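Local coordinates for periplasmic solute binding protein (Pectobacterium atrosepticum, PDB 4RY1) that probably captures a sugar in the periplasm as the solute-binding component of an ABC-type transporter, at residues A[107-119]-A[281-293]. Sequence-based numbering, arbitrary orientation. Where two conformers were deposited one is given.
Sequences KLQGLPISMTSRS and GLTSKPSSLFAIS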
ATOM      1  N   LYS A 107      10.694  18.729   9.803  1.00 14.65           N
ATOM      2  CA  LYS A 107      10.781  19.102   8.393  1.00 16.03           C
ATOM      3  C   LYS A 107       9.885  18.187   7.564  1.00 14.27           C
ATOM      4  O   LYS A 107       9.958  16.968   7.670  1.00 15.18           O
ATOM      5  CB  LYS A 107      12.208  18.972   7.919  1.00 17.63           C
ATOM      6  CG  LYS A 107      13.150  19.892   8.684  1.00 20.81           C
ATOM      7  CD  LYS A 107      14.505  19.983   8.035  1.00 26.93           C
ATOM      8  CE  LYS A 107      15.417  20.954   8.778  1.00 44.87           C
ATOM      9  NZ  LYS A 107      15.974  20.333  10.007  1.00 39.37           N
ATOM     10  N   LEU A 108       9.009  18.792   6.772  1.00 14.29           N
ATOM     11  CA  LEU A 108       8.041  18.019   5.981  1.00 13.36           C
ATOM     12  C   LEU A 108       8.703  17.450   4.731  1.00 11.70           C
ATOM     13  O   LEU A 108       9.113  18.195   3.850  1.00 14.50           O
ATOM     14  CB  LEU A 108       6.835  18.884   5.634  1.00 13.59           C
ATOM     15  CG  LEU A 108       5.719  18.183   4.853  1.00 14.17           C
ATOM     16  CD1 LEU A 108       5.153  16.998   5.612  1.00 14.79           C
ATOM     17  CD2 LEU A 108       4.613  19.166   4.521  1.00 15.25           C
ATOM     18  N   GLN A 109       8.819  16.130   4.662  1.00 12.35           N
ATOM     19  CA  GLN A 109       9.625  15.474   3.633  1.00 11.88           C
ATOM     20  C   GLN A 109       8.896  15.252   2.312  1.00 10.63           C
ATOM     21  O   GLN A 109       9.531  15.045   1.283  1.00 12.35           O
ATOM     22  CB  GLN A 109      10.139  14.119   4.150  1.00 12.45           C
ATOM     23  CG  GLN A 109      10.998  14.220   5.404  1.00 14.05           C
ATOM     24  CD  GLN A 109      12.191  15.123   5.178  1.00 13.42           C
ATOM     25  OE1 GLN A 109      12.349  16.178   5.835  1.00 17.85           O
ATOM     26  NE2 GLN A 109      13.021  14.742   4.248  1.00 11.36           N
ATOM     27  N   GLY A 110       7.571  15.231   2.365  1.00 12.27           N
ATOM     28  CA  GLY A 110       6.763  14.923   1.196  1.00 11.02           C
ATOM     29  C   GLY A 110       5.313  15.258   1.473  1.00 11.98           C
ATOM     30  O   GLY A 110       4.911  15.371   2.619  1.00 13.59           O
ATOM     31  N   LEU A 111       4.543  15.439   0.405  1.00 10.99           N
ATOM     32  CA  LEU A 111       3.142  15.799   0.524  1.00 11.86           C
ATOM     33  C   LEU A 111       2.306  14.556   0.124  1.00 10.57           C
ATOM     34  O   LEU A 111       2.386  14.096  -1.021  1.00 11.05           O
ATOM     35  CB  LEU A 111       2.810  16.954  -0.400  1.00 12.43           C
ATOM     36  CG  LEU A 111       1.402  17.528  -0.359  1.00 14.45           C
ATOM     37  CD1 LEU A 111       0.946  17.856   1.065  1.00 16.42           C
ATOM     38  CD2 LEU A 111       1.364  18.769  -1.259  1.00 16.13           C
ATOM     39  N   PRO A 112       1.531  13.984   1.049  1.00 11.69           N
ATOM     40  CA  PRO A 112       0.723  12.850   0.647  1.00 12.04           C
ATOM     41  C   PRO A 112      -0.219  13.138  -0.497  1.00 11.81           C
ATOM     42  O   PRO A 112      -0.936  14.131  -0.473  1.00 13.34           O
ATOM     43  CB  PRO A 112      -0.046  12.505   1.920  1.00 13.58           C
ATOM     44  CG  PRO A 112       0.896  12.919   2.996  1.00 14.27           C
ATOM     45  CD  PRO A 112       1.467  14.210   2.496  1.00 14.68           C
ATOM     46  N   ILE A 113      -0.191  12.267  -1.491  1.00 10.54           N
ATOM     47  CA  ILE A 113      -1.064  12.419  -2.665  1.00 11.96           C
ATOM     48  C   ILE A 113      -2.482  11.966  -2.332  1.00 12.62           C
ATOM     49  O   ILE A 113      -3.473  12.583  -2.755  1.00 14.02           O
ATOM     50  CB  ILE A 113      -0.498  11.654  -3.856  1.00 11.90           C
ATOM     51  CG1 ILE A 113       0.880  12.221  -4.219  1.00 13.16           C
ATOM     52  CG2 ILE A 113      -1.435  11.733  -5.056  1.00 13.73           C
ATOM     53  CD1 ILE A 113       1.702  11.293  -5.092  1.00 14.39           C
ATOM     54  N   SER A 114      -2.546  10.866  -1.601  1.00 12.27           N
ATOM     55  CA  SER A 114      -3.770  10.285  -1.063  1.00 12.13           C
ATOM     56  C   SER A 114      -3.376   9.452   0.140  1.00 12.25           C
ATOM     57  O   SER A 114      -2.237   8.963   0.238  1.00 12.34           O
ATOM     58  CB  SER A 114      -4.493   9.429  -2.083  1.00 15.11           C
ATOM     59  OG  SER A 114      -3.708   8.362  -2.488  1.00 16.73           O
ATOM     60  N   MET A 115      -4.328   9.256   1.044  1.00 11.55           N
ATOM     61  CA  MET A 115      -4.223   8.267   2.093  1.00 11.43           C
ATOM     62  C   MET A 115      -4.846   6.998   1.557  1.00 10.79           C
ATOM     63  O   MET A 115      -5.730   7.044   0.689  1.00 14.20           O
ATOM     64  CB  MET A 115      -4.892   8.767   3.392  1.00 13.89           C
ATOM     65  CG  MET A 115      -4.175   9.973   4.027  1.00 13.91           C
ATOM     66  SD  MET A 115      -2.384   9.798   4.482  1.00 11.97           S
ATOM     67  CE  MET A 115      -2.614   8.621   5.817  1.00 21.27           C
ATOM     68  N   THR A 116      -4.414   5.871   2.092  1.00 10.40           N
ATOM     69  CA  THR A 116      -4.941   4.567   1.695  1.00 10.89           C
ATOM     70  C   THR A 116      -4.915   3.612   2.884  1.00 11.58           C
ATOM     71  O   THR A 116      -4.158   3.810   3.844  1.00 13.50           O
ATOM     72  CB  THR A 116      -4.155   3.995   0.492  1.00 11.94           C
ATOM     73  OG1 THR A 116      -4.839   2.865  -0.047  1.00 13.76           O
ATOM     74  CG2 THR A 116      -2.749   3.570   0.854  1.00 12.59           C
ATOM     75  N   SER A 117      -5.813   2.634   2.843  1.00 11.92           N
ATOM     76  CA  SER A 117      -5.969   1.637   3.893  1.00 11.70           C
ATOM     77  C   SER A 117      -6.005   0.268   3.276  1.00 12.04           C
ATOM     78  O   SER A 117      -6.456   0.108   2.131  1.00 12.00           O
ATOM     79  CB  SER A 117      -7.259   1.863   4.676  1.00 13.98           C
ATOM     80  OG  SER A 117      -7.299   3.162   5.237  1.00 13.80           O
ATOM     81  N   ARG A 118      -5.538  -0.717   4.043  1.00 12.56           N
ATOM     82  CA  ARG A 118      -5.726  -2.122   3.675  1.00 14.30           C
ATOM     83  C   ARG A 118      -7.192  -2.524   3.920  1.00 13.98           C
ATOM     84  O   ARG A 118      -7.734  -2.284   4.998  1.00 15.63           O
ATOM     85  CB  ARG A 118      -4.850  -3.049   4.521  1.00 15.97           C
ATOM     86  CG  ARG A 118      -3.357  -3.026   4.264  1.00 16.03           C
ATOM     87  CD  ARG A 118      -2.996  -3.780   3.003  1.00 14.36           C
ATOM     88  NE  ARG A 118      -1.549  -3.876   2.809  1.00 13.50           N
ATOM     89  CZ  ARG A 118      -0.956  -4.524   1.822  1.00 12.67           C
ATOM     90  NH1 ARG A 118      -1.649  -5.184   0.912  1.00 12.79           N
ATOM     91  NH2 ARG A 118       0.366  -4.483   1.722  1.00 14.86           N
ATOM     92  N   SER A 119      -7.825  -3.154   2.942  1.00 12.06           N
ATOM     93  CA  SER A 119      -9.172  -3.680   3.123  1.00 11.76           C
ATOM     94  C   SER A 119      -9.385  -4.873   2.196  1.00 13.74           C
ATOM     95  O   SER A 119      -8.613  -5.117   1.281  1.00 13.97           O
ATOM     96  CB  SER A 119     -10.213  -2.581   2.955  1.00 14.78           C
ATOM     97  OG  SER A 119     -10.132  -1.976   1.676  1.00 16.83           O
ATOM     98  N   GLY A 281      -7.235  -2.394  14.526  1.00 17.79           N
ATOM     99  CA  GLY A 281      -6.210  -2.912  13.622  1.00 17.55           C
ATOM    100  C   GLY A 281      -6.278  -2.299  12.231  1.00 19.07           C
ATOM    101  O   GLY A 281      -5.635  -2.789  11.321  1.00 18.52           O
ATOM    102  N   LEU A 282      -7.046  -1.217  12.079  1.00 17.41           N
ATOM    103  CA  LEU A 282      -7.156  -0.501  10.802  1.00 16.05           C
ATOM    104  C   LEU A 282      -5.793   0.009  10.401  1.00 16.24           C
ATOM    105  O   LEU A 282      -5.103   0.657  11.174  1.00 17.20           O
ATOM    106  CB  LEU A 282      -8.120   0.686  10.901  1.00 18.59           C
ATOM    107  CG  LEU A 282      -8.359   1.507   9.632  1.00 19.43           C
ATOM    108  CD1 LEU A 282      -8.997   0.635   8.572  1.00 23.57           C
ATOM    109  CD2 LEU A 282      -9.185   2.758   9.896  1.00 21.93           C
ATOM    110  N   THR A 283      -5.418  -0.305   9.180  1.00 16.11           N
ATOM    111  CA  THR A 283      -4.030  -0.113   8.722  1.00 14.72           C
ATOM    112  C   THR A 283      -4.033   0.855   7.551  1.00 17.11           C
ATOM    113  O   THR A 283      -4.567   0.560   6.487  1.00 14.13           O
ATOM    114  CB  THR A 283      -3.424  -1.465   8.334  1.00 17.67           C
ATOM    115  OG1 THR A 283      -3.499  -2.325   9.483  1.00 18.06           O
ATOM    116  CG2 THR A 283      -1.973  -1.341   7.886  1.00 18.29           C
ATOM    117  N   SER A 284      -3.455   2.020   7.788  1.00 13.79           N
ATOM    118  CA  SER A 284      -3.453   3.120   6.834  1.00 13.38           C
ATOM    119  C   SER A 284      -2.099   3.789   6.726  1.00 14.37           C
ATOM    120  O   SER A 284      -1.319   3.808   7.680  1.00 16.38           O
ATOM    121  CB  SER A 284      -4.485   4.189   7.205  1.00 15.18           C
ATOM    122  OG  SER A 284      -5.782   3.663   7.442  1.00 17.72           O
ATOM    123  N   LYS A 285      -1.861   4.374   5.555  1.00 13.37           N
ATOM    124  CA  LYS A 285      -0.635   5.150   5.304  1.00 13.29           C
ATOM    125  C   LYS A 285      -0.833   5.981   4.058  1.00 12.46           C
ATOM    126  O   LYS A 285      -1.799   5.783   3.320  1.00 12.57           O
ATOM    127  CB  LYS A 285       0.563   4.237   5.080  1.00 14.38           C
ATOM    128  CG  LYS A 285       0.527   3.447   3.781  1.00 13.62           C
ATOM    129  CD  LYS A 285       1.844   2.755   3.485  1.00 14.43           C
ATOM    130  CE  LYS A 285       1.881   2.200   2.076  1.00 15.84           C
ATOM    131  NZ  LYS A 285       3.242   1.681   1.707  1.00 18.35           N
ATOM    132  N   PRO A 286       0.073   6.932   3.802  1.00 11.22           N
ATOM    133  CA  PRO A 286       0.007   7.584   2.486  1.00 10.93           C
ATOM    134  C   PRO A 286       0.210   6.599   1.371  1.00 12.05           C
ATOM    135  O   PRO A 286       1.117   5.771   1.449  1.00 13.24           O
ATOM    136  CB  PRO A 286       1.166   8.583   2.523  1.00 12.86           C
ATOM    137  CG  PRO A 286       1.430   8.819   3.976  1.00 14.80           C
ATOM    138  CD  PRO A 286       1.168   7.475   4.605  1.00 13.45           C
ATOM    139  N   SER A 287      -0.571   6.703   0.305  1.00 11.76           N
ATOM    140  CA  SER A 287      -0.366   5.804  -0.831  1.00 12.04           C
ATOM    141  C   SER A 287       0.957   6.089  -1.539  1.00 12.29           C
ATOM    142  O   SER A 287       1.548   5.197  -2.132  1.00 13.11           O
ATOM    143  CB  SER A 287      -1.488   5.925  -1.853  1.00 13.47           C
ATOM    144  OG  SER A 287      -1.419   7.148  -2.565  1.00 16.47           O
ATOM    145  N   SER A 288       1.360   7.353  -1.474  0.50 11.46           N
ATOM    146  CA  SER A 288       2.588   7.892  -2.050  0.50 11.57           C
ATOM    147  C   SER A 288       2.637   9.361  -1.677  0.50  9.98           C
ATOM    148  O   SER A 288       1.622   9.939  -1.259  0.50 11.00           O
ATOM    149  CB  SER A 288       2.643   7.725  -3.571  0.50 12.32           C
ATOM    150  OG  SER A 288       3.192   6.452  -3.938  0.50 11.56           O
ATOM    151  N   LEU A 289       3.813   9.949  -1.857  1.00 12.05           N
ATOM    152  CA  LEU A 289       4.076  11.355  -1.560  1.00 12.15           C
ATOM    153  C   LEU A 289       4.711  11.962  -2.784  1.00 11.55           C
ATOM    154  O   LEU A 289       5.360  11.249  -3.545  1.00 10.91           O
ATOM    155  CB  LEU A 289       5.096  11.532  -0.410  1.00 12.50           C
ATOM    156  CG  LEU A 289       4.977  10.653   0.837  1.00 16.01           C
ATOM    157  CD1 LEU A 289       6.178  10.838   1.764  1.00 20.22           C
ATOM    158  CD2 LEU A 289       3.757  11.047   1.580  1.00 23.44           C
ATOM    159  N   PHE A 290       4.573  13.276  -2.940  1.00 10.24           N
ATOM    160  CA  PHE A 290       5.474  14.031  -3.804  1.00 10.95           C
ATOM    161  C   PHE A 290       6.482  14.761  -2.928  1.00 10.87           C
ATOM    162  O   PHE A 290       6.101  15.460  -1.983  1.00 10.85           O
ATOM    163  CB  PHE A 290       4.753  15.058  -4.677  1.00 11.10           C
ATOM    164  CG  PHE A 290       4.090  14.482  -5.901  1.00 11.11           C
ATOM    165  CD1 PHE A 290       4.792  13.699  -6.817  1.00 11.98           C
ATOM    166  CD2 PHE A 290       2.760  14.784  -6.180  1.00 12.43           C
ATOM    167  CE1 PHE A 290       4.165  13.186  -7.953  1.00 12.04           C
ATOM    168  CE2 PHE A 290       2.154  14.288  -7.310  1.00 14.78           C
ATOM    169  CZ  PHE A 290       2.836  13.480  -8.187  1.00 13.71           C
ATOM    170  N   ALA A 291       7.763  14.573  -3.263  1.00 10.68           N
ATOM    171  CA  ALA A 291       8.889  15.228  -2.588  1.00 10.35           C
ATOM    172  C   ALA A 291       9.631  16.106  -3.586  1.00 11.50           C
ATOM    173  O   ALA A 291       9.656  15.824  -4.771  1.00 11.51           O
ATOM    174  CB  ALA A 291       9.840  14.180  -2.027  1.00 11.07           C
ATOM    175  N   ILE A 292      10.231  17.171  -3.072  1.00 11.07           N
ATOM    176  CA  ILE A 292      11.101  18.072  -3.840  1.00 10.26           C
ATOM    177  C   ILE A 292      12.576  17.767  -3.505  1.00 11.52           C
ATOM    178  O   ILE A 292      12.925  17.568  -2.354  1.00 12.32           O
ATOM    179  CB  ILE A 292      10.780  19.548  -3.554  1.00 11.23           C
ATOM    180  CG1 ILE A 292       9.344  19.865  -3.978  1.00 11.76           C
ATOM    181  CG2 ILE A 292      11.765  20.485  -4.241  1.00 13.32           C
ATOM    182  CD1 ILE A 292       8.865  21.270  -3.639  1.00 13.03           C
ATOM    183  N   SER A 293      13.406  17.757  -4.544  0.50 12.37           N
ATOM    184  CA  SER A 293      14.837  17.509  -4.398  0.50 14.09           C
ATOM    185  C   SER A 293      15.454  18.509  -3.453  0.50 15.21           C
ATOM    186  O   SER A 293      15.183  19.697  -3.559  0.50 15.24           O
ATOM    187  CB  SER A 293      15.560  17.627  -5.731  0.50 15.94           C
ATOM    188  OG  SER A 293      16.971  17.650  -5.519  0.50 19.18           O
TER
HETATM  189  O   HOH W   1      10.008  17.376  -0.201  1.00 13.49           O
HETATM  190  O   HOH W   2      -6.920  -2.208   7.653  1.00 20.56           O
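One face of the Phe290 ring carries the CD1 methyl of Ile113, which lies 3.8 Å from the ring centroid and only 12° off the normal, a CH-pi contact over the centre. Isoleucine suits this place because its longer arm ends in a slim methyl that can settle on an aromatic face; chi1 of -61° carries that arm over the ring, where CG1 also meets CD2 of Phe290. Val61, Arg63 and Met306 add further contacts to the phenylalanine. Pro112 and Leu289 run alongside each other, CG of the proline 3.7 Å from CD2 of the leucine; the missing N-H of Pro112 costs this non-hydrogen-bonded pair nothing. Leu111 and Phe290 form a hydrogen-bonded antiparallel pair with reciprocal N-H to O bonds, as do Thr116 and Lys285 beyond the corners. Ile113 N gives Ser288 O a nearly straight bond (177°), and Ser287 N a 2.8 Å bond to Ser114 O. Ser287 OG lies 2.6 Å from Ser114 OG, which also hydrogen-bonds Asn323 O. The Ser117 and Ser284 OG atoms share a 2.7 Å hydrogen bond, either being a possible donor. Met115, bent at chi2 and chi3, folds back to lay SD 4.0 Å from CG of Pro286. NZ of Lys285 forms a salt bridge with Glu369 and hydrogen bonds with Asn67 and a glycerol, probably from the crystallisation liquor. Two antiparallel strands kinked together are consistent with the interlobe hinge of a periplasmic binding protein fold.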